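Local structure of PKS (Streptomyces sp. CNQ431, 5YDA) at residues A[227-232]-A[293-298]; A[235-240]-A[272-277]; A[244-249]-A[265-270]. The protein is the acyltransferase domain of the splenocin polyketide synthase SpnD, which probably selects acyl extender units with broad tolerance and transfers them to a carrier protein. All coordinates share one frame; numbering follows the deposited sequence.

Interaction 1: residues A[227-232]-A[293-298]; sequences RLIASS and MPAAAH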
# COMPACT_ATOMS: atom_id res chain seq x y z
N ARG A 227 12.70 -12.61 11.31
CA ARG A 227 13.88 -12.96 12.10
C ARG A 227 14.81 -13.88 11.33
O ARG A 227 16.04 -13.74 11.41
CB ARG A 227 13.48 -13.63 13.42
CG ARG A 227 12.69 -12.75 14.35
CD ARG A 227 12.35 -13.52 15.61
NE ARG A 227 11.81 -12.62 16.63
CZ ARG A 227 10.64 -12.79 17.22
NH1 ARG A 227 9.89 -13.83 16.89
NH2 ARG A 227 10.24 -11.93 18.14
N LEU A 228 14.26 -14.85 10.58
CA LEU A 228 15.09 -15.75 9.80
C LEU A 228 15.81 -15.02 8.67
O LEU A 228 16.98 -15.30 8.38
CB LEU A 228 14.26 -16.91 9.25
CG LEU A 228 13.78 -17.92 10.31
CD1 LEU A 228 12.78 -18.90 9.72
CD2 LEU A 228 14.96 -18.67 10.95
N ILE A 229 15.14 -14.07 8.01
CA ILE A 229 15.83 -13.28 7.00
C ILE A 229 16.93 -12.44 7.64
O ILE A 229 18.07 -12.44 7.18
CB ILE A 229 14.82 -12.42 6.21
CG1 ILE A 229 14.06 -13.29 5.21
CG2 ILE A 229 15.54 -11.29 5.49
CD1 ILE A 229 12.77 -12.67 4.68
N ALA A 230 16.60 -11.73 8.73
CA ALA A 230 17.59 -10.85 9.35
C ALA A 230 18.80 -11.63 9.86
O ALA A 230 19.94 -11.17 9.74
CB ALA A 230 16.96 -10.05 10.49
N SER A 231 18.58 -12.83 10.39
CA SER A 231 19.72 -13.57 10.93
C SER A 231 20.60 -14.14 9.83
O SER A 231 21.74 -14.51 10.10
CB SER A 231 19.24 -14.70 11.86
OG SER A 231 18.68 -15.79 11.11
N SER A 232 20.11 -14.22 8.59
CA SER A 232 20.94 -14.76 7.51
C SER A 232 22.01 -13.79 7.00
O SER A 232 22.87 -14.21 6.22
CB SER A 232 20.05 -15.19 6.35
OG SER A 232 19.17 -16.21 6.78
N MET A 293 18.52 -1.95 5.29
CA MET A 293 18.41 -3.21 6.02
C MET A 293 19.56 -4.14 5.64
O MET A 293 19.61 -4.59 4.49
CB MET A 293 17.07 -3.87 5.73
CG MET A 293 16.90 -5.21 6.43
SD MET A 293 16.83 -5.02 8.23
CE MET A 293 16.87 -6.75 8.72
N PRO A 294 20.48 -4.46 6.56
CA PRO A 294 21.57 -5.40 6.22
C PRO A 294 21.06 -6.82 6.12
O PRO A 294 21.33 -7.67 6.97
CB PRO A 294 22.55 -5.23 7.39
CG PRO A 294 21.66 -4.92 8.55
CD PRO A 294 20.51 -4.07 7.98
N ALA A 295 20.36 -7.13 5.05
CA ALA A 295 19.84 -8.45 4.81
C ALA A 295 19.81 -8.73 3.34
O ALA A 295 19.92 -7.86 2.56
CB ALA A 295 18.46 -8.57 5.39
N ALA A 296 19.62 -9.98 2.99
CA ALA A 296 19.57 -10.41 1.63
C ALA A 296 18.38 -11.29 1.28
O ALA A 296 18.53 -12.42 0.87
CB ALA A 296 20.86 -11.11 1.28
N ALA A 297 17.20 -10.77 1.43
CA ALA A 297 16.01 -11.52 1.08
C ALA A 297 16.00 -11.86 -0.41
O ALA A 297 16.55 -11.17 -1.20
CB ALA A 297 14.80 -10.73 1.45
N HIS A 298 15.34 -12.94 -0.77
CA HIS A 298 15.21 -13.37 -2.15
C HIS A 298 16.49 -13.69 -2.88
O HIS A 298 16.62 -13.44 -4.04
CB HIS A 298 14.35 -12.39 -2.95
CG HIS A 298 13.05 -12.08 -2.31
ND1 HIS A 298 11.94 -12.86 -2.48
CD2 HIS A 298 12.68 -11.09 -1.48
CE1 HIS A 298 10.96 -12.38 -1.77
NE2 HIS A 298 11.38 -11.30 -1.15
O HOH W 1 19.46 -12.27 4.67
O HOH W 2 20.33 -8.20 9.30
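Ile229 and Ala230, near the C-terminal end of helix 215-231, pack against Met293, Ala295 and Ala297 of the loop that links the small ferredoxin-like subdomain of the acyltransferase to the larger subdomain. The loop reaches His298, whose NE2 is hydrogen-bonded to Ser200 OG in the GxSxG elbow, an arrangement consistent with the Ser-His dyad of acyltransferases; Arg351 O receives the bond from its ND1. The Ala295-His298 run probably corresponds to the HAFH or YASH motif that tracks extender-unit choice in relatives. Turned to the loop, the methyl CG2 of Ile229 lies 4.0 Å from Ala295 CB and 4.1 Å from Ala297 CB. The two alanine methyls approach it from directions roughly at right angles, so that one branch spans both. Ile229 holds CG2 anti to its own nitrogen, and Leu302 adds a further apolar neighbour. At the next residue, the Ala230 methyl meets Met293 at its terminal carbon, CB to CE 3.7 Å. Met293 starts extended (chi1 178°) and then bends at CG (chi2 66°), which carries its thioether end to the helix; Phe172 of helix 169-188 also touches it. Pro294 is the centre of an inverse gamma turn, closed by Ala295 N donating to Met293 O at 2.7 Å. No direct hydrogen bond joins helix and loop, but two waters do the bridging. One donates to Ile229 O and accepts from Ala296 N (2.8 Å), so it joins a carbonyl of the helix to an amide of the loop. The other gives a proton to each of two carbonyls, standing 3.0 Å from Ala230 O and 2.6 Å from Pro294 O.

Interaction 2: residues A[235-240]-A[272-277]; sequences ATVGVA and DAVDRL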
# COMPACT_ATOMS: atom_id res chain seq x y z
N ALA A 235 23.47 -8.54 2.14
CA ALA A 235 23.16 -7.16 1.81
C ALA A 235 22.34 -7.10 0.53
O ALA A 235 22.32 -8.04 -0.27
CB ALA A 235 24.42 -6.31 1.66
N THR A 236 21.66 -5.98 0.35
CA THR A 236 20.80 -5.75 -0.79
C THR A 236 21.08 -4.35 -1.32
O THR A 236 21.25 -3.41 -0.55
CB THR A 236 19.30 -5.89 -0.43
OG1 THR A 236 19.07 -7.17 0.18
CG2 THR A 236 18.43 -5.81 -1.69
N VAL A 237 21.14 -4.22 -2.65
CA VAL A 237 21.34 -2.93 -3.29
C VAL A 237 20.20 -2.72 -4.27
O VAL A 237 19.86 -3.61 -5.05
CB VAL A 237 22.72 -2.84 -3.97
CG1 VAL A 237 22.90 -3.94 -5.01
CG2 VAL A 237 22.93 -1.44 -4.59
N GLY A 238 19.57 -1.54 -4.20
CA GLY A 238 18.57 -1.16 -5.19
C GLY A 238 19.27 -0.43 -6.32
O GLY A 238 20.03 0.51 -6.08
N VAL A 239 19.05 -0.90 -7.54
CA VAL A 239 19.70 -0.37 -8.73
C VAL A 239 18.64 0.26 -9.62
O VAL A 239 17.66 -0.40 -9.98
CB VAL A 239 20.45 -1.47 -9.51
CG1 VAL A 239 21.20 -0.86 -10.69
CG2 VAL A 239 21.40 -2.25 -8.58
N ALA A 240 18.86 1.53 -9.97
CA ALA A 240 17.92 2.30 -10.79
C ALA A 240 18.26 2.08 -12.26
O ALA A 240 18.78 2.95 -12.96
CB ALA A 240 17.99 3.78 -10.42
N ASP A 272 30.43 -8.77 0.61
CA ASP A 272 31.60 -8.60 -0.25
C ASP A 272 31.21 -8.54 -1.72
O ASP A 272 31.68 -7.68 -2.47
CB ASP A 272 32.60 -9.73 -0.03
CG ASP A 272 33.40 -9.57 1.25
OD1 ASP A 272 33.38 -8.46 1.84
OD2 ASP A 272 34.06 -10.56 1.66
N ALA A 273 30.39 -9.50 -2.16
CA ALA A 273 29.93 -9.50 -3.55
C ALA A 273 29.14 -8.23 -3.88
O ALA A 273 29.26 -7.69 -4.98
CB ALA A 273 29.09 -10.75 -3.81
N VAL A 274 28.34 -7.75 -2.93
CA VAL A 274 27.55 -6.54 -3.18
C VAL A 274 28.46 -5.33 -3.27
O VAL A 274 28.26 -4.45 -4.13
CB VAL A 274 26.47 -6.37 -2.09
CG1 VAL A 274 25.89 -4.96 -2.10
CG2 VAL A 274 25.35 -7.39 -2.29
N ASP A 275 29.49 -5.26 -2.41
CA ASP A 275 30.51 -4.22 -2.51
C ASP A 275 31.12 -4.16 -3.91
O ASP A 275 31.23 -3.09 -4.52
CB ASP A 275 31.63 -4.45 -1.49
CG ASP A 275 31.21 -4.11 -0.07
OD1 ASP A 275 30.18 -3.43 0.11
OD2 ASP A 275 31.92 -4.51 0.87
N ARG A 276 31.49 -5.32 -4.46
CA ARG A 276 32.14 -5.31 -5.75
C ARG A 276 31.17 -4.93 -6.86
O ARG A 276 31.55 -4.20 -7.78
CB ARG A 276 32.81 -6.66 -6.04
CG ARG A 276 33.95 -6.95 -5.07
CD ARG A 276 34.56 -8.34 -5.21
NE ARG A 276 33.67 -9.31 -5.84
CZ ARG A 276 33.23 -10.41 -5.24
NH1 ARG A 276 33.58 -10.71 -3.99
NH2 ARG A 276 32.41 -11.22 -5.91
N LEU A 277 29.93 -5.40 -6.78
CA LEU A 277 28.92 -4.95 -7.74
C LEU A 277 28.78 -3.43 -7.71
O LEU A 277 28.69 -2.79 -8.77
CB LEU A 277 27.58 -5.61 -7.43
CG LEU A 277 26.41 -5.09 -8.28
CD1 LEU A 277 26.66 -5.41 -9.76
CD2 LEU A 277 25.08 -5.66 -7.82
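Apolar contacts carry this buried pairing, and Val274 is its centre on the helix side. Its two methyls divide the work between successive inward-facing strand residues. CG2 approaches Ala235, 4.2 Å from the CB methyl and 3.7 Å from the carbonyl oxygen O of the same residue, while CG1 lies 4.2 Å from Val237 CB. CG1 of Val274 stands anti to the backbone nitrogen (chi1 165°), which spreads the fork along the strand. Further along, Val237 CG1 meets Leu277 CD2 at 4.0 Å, the two side chains crossing at a slant; a chi1 of 58° points this valine branch at the leucine. The strand and helix segments run nearly in the same direction, 23° apart with axes 8.4 Å from each other, and helix 271-283 lies along one face of the four-stranded antiparallel sheet of the ferredoxin-like subdomain. No hydrogen bond joins the two segments; polar partners lie beside the apolar patch. Strand 235-239 is hydrogen-bonded through its backbone to strand 264-269 on one flank, for instance Ala235 with Gly269, and to the 288-291 region on the other, as in Gly238 with Arg289. Asp275, one residue beyond Val274, forms a salt bridge with Arg290 NH2, and Val274 itself also touches Arg290. Within the helix, Leu277 N donates to Ala273 O at 3.0 Å.

Interaction 3: residues A[244-249]-A[265-270]; sequences DTVLPL and CTVAGD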
# COMPACT_ATOMS: atom_id res chain seq x y z
N ASP A 244 17.68 -6.05 -17.50
CA ASP A 244 18.54 -6.43 -18.62
C ASP A 244 19.92 -5.80 -18.50
O ASP A 244 20.93 -6.43 -18.85
CB ASP A 244 17.89 -6.03 -19.95
CG ASP A 244 16.77 -6.98 -20.36
OD1 ASP A 244 16.01 -6.63 -21.28
OD2 ASP A 244 16.67 -8.07 -19.76
N THR A 245 19.99 -4.57 -18.01
CA THR A 245 21.29 -3.93 -17.80
C THR A 245 22.03 -4.54 -16.61
O THR A 245 23.26 -4.57 -16.59
CB THR A 245 21.08 -2.43 -17.60
OG1 THR A 245 20.53 -1.87 -18.80
CG2 THR A 245 22.38 -1.72 -17.25
N VAL A 246 21.30 -5.02 -15.60
CA VAL A 246 21.96 -5.50 -14.39
C VAL A 246 22.39 -6.96 -14.52
O VAL A 246 23.46 -7.34 -14.04
CB VAL A 246 21.02 -5.28 -13.19
CG1 VAL A 246 21.65 -5.81 -11.93
CG2 VAL A 246 20.69 -3.79 -13.06
N LEU A 247 21.58 -7.79 -15.17
CA LEU A 247 21.84 -9.23 -15.22
C LEU A 247 23.28 -9.60 -15.56
O LEU A 247 23.88 -10.40 -14.83
CB LEU A 247 20.86 -9.89 -16.21
CG LEU A 247 19.53 -10.38 -15.63
CD1 LEU A 247 18.48 -10.53 -16.72
CD2 LEU A 247 19.76 -11.70 -14.90
N PRO A 248 23.91 -9.06 -16.62
CA PRO A 248 25.28 -9.49 -16.94
C PRO A 248 26.31 -9.20 -15.86
O PRO A 248 27.38 -9.82 -15.88
CB PRO A 248 25.61 -8.74 -18.24
CG PRO A 248 24.58 -7.69 -18.37
CD PRO A 248 23.36 -8.18 -17.67
N LEU A 249 26.03 -8.29 -14.92
CA LEU A 249 26.96 -7.97 -13.84
C LEU A 249 26.89 -8.93 -12.66
O LEU A 249 27.64 -8.76 -11.69
CB LEU A 249 26.72 -6.54 -13.35
CG LEU A 249 26.72 -5.43 -14.40
CD1 LEU A 249 26.57 -4.09 -13.73
CD2 LEU A 249 28.02 -5.47 -15.17
N CYS A 265 15.50 -2.35 -10.02
CA CYS A 265 15.59 -3.74 -9.60
C CYS A 265 16.47 -3.79 -8.36
O CYS A 265 17.08 -2.79 -7.99
CB CYS A 265 16.11 -4.63 -10.74
SG CYS A 265 17.77 -4.24 -11.22
N THR A 266 16.47 -4.92 -7.68
CA THR A 266 17.32 -5.08 -6.51
C THR A 266 18.19 -6.32 -6.66
O THR A 266 17.80 -7.31 -7.30
CB THR A 266 16.51 -5.18 -5.21
OG1 THR A 266 15.72 -6.37 -5.24
CG2 THR A 266 15.61 -3.97 -5.06
N VAL A 267 19.38 -6.26 -6.07
CA VAL A 267 20.34 -7.35 -6.11
C VAL A 267 20.79 -7.63 -4.69
O VAL A 267 21.02 -6.69 -3.91
CB VAL A 267 21.56 -7.02 -7.02
CG1 VAL A 267 22.57 -8.14 -6.97
CG2 VAL A 267 21.10 -6.80 -8.48
N ALA A 268 20.86 -8.92 -4.33
CA ALA A 268 21.15 -9.34 -2.96
C ALA A 268 22.21 -10.44 -2.98
O ALA A 268 22.33 -11.19 -3.94
CB ALA A 268 19.89 -9.85 -2.26
N GLY A 269 22.97 -10.52 -1.89
CA GLY A 269 23.98 -11.55 -1.76
C GLY A 269 24.86 -11.23 -0.57
O GLY A 269 24.49 -10.42 0.29
N ASP A 270 26.04 -11.86 -0.52
CA ASP A 270 26.90 -11.55 0.61
C ASP A 270 27.50 -10.16 0.42
O ASP A 270 27.59 -9.64 -0.69
CB ASP A 270 27.99 -12.60 0.81
CG ASP A 270 28.89 -12.74 -0.38
OD1 ASP A 270 29.92 -12.01 -0.46
OD2 ASP A 270 28.55 -13.62 -1.21
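Val246, in the short helix 243-246, turns its forked side chain down onto strand 264-269 and splits it between two residues. Its CG2 branch comes over Cys265, 3.5 Å from SG, with CB following at 3.9 Å from the same sulfur. The CG1 branch, anti to the backbone nitrogen (chi1 178°), reaches the other way along the strand and meets CG2 of Val267 at 3.6 Å. The two valines pass each other head to tail, touching through this one methyl pair. Cys265 puts SG between its own nitrogen and carbonyl carbon (chi1 64°), which raises the sulfur from the sheet toward the helix. Cys265 and Val267 face the same side of the strand; Thr266, between them, points to the other face, where it touches residues of the neighbouring strands such as Thr236 and Ala257. The arrangement is the helix-on-sheet layer of a ferredoxin-like beta-alpha-beta-beta-alpha-beta subdomain: helix 243-246 is its first helix, with helix 271-283 lying next to it over the same sheet, and Leu277 of that second helix also touches Val267. Residues 247-249 form a 3-10 segment, where Leu249 N donates to Val246 O at 2.9 Å. Across the contact there is no hydrogen bond: only aliphatic carbons and a thiol sulfur meet, so these two segments are held together by the fit of apolar shapes and not by directional bonds.

Interactions 2 and 3 share one sheet and lie closest, with centres about 8 Å apart; strands 235-239 and 264-269 are bonded there, Val239 N to Cys265 O and Val237 N to Val267 O, both at 2.8 Å. Their helices, 271-283 and 243-246, lie over the same face. Interaction 1, about 14 Å from interaction 2 and 17 Å from interaction 3 between centres, meets the other face: Thr236 OG1 is 2.6 Å from Ala295 O, a probable hydrogen bond, and Ala268 CB is 3.9 Å from Ala296 CB. The sheet thus backs the loop that carries His298, which with Ser200 forms the probable catalytic pair.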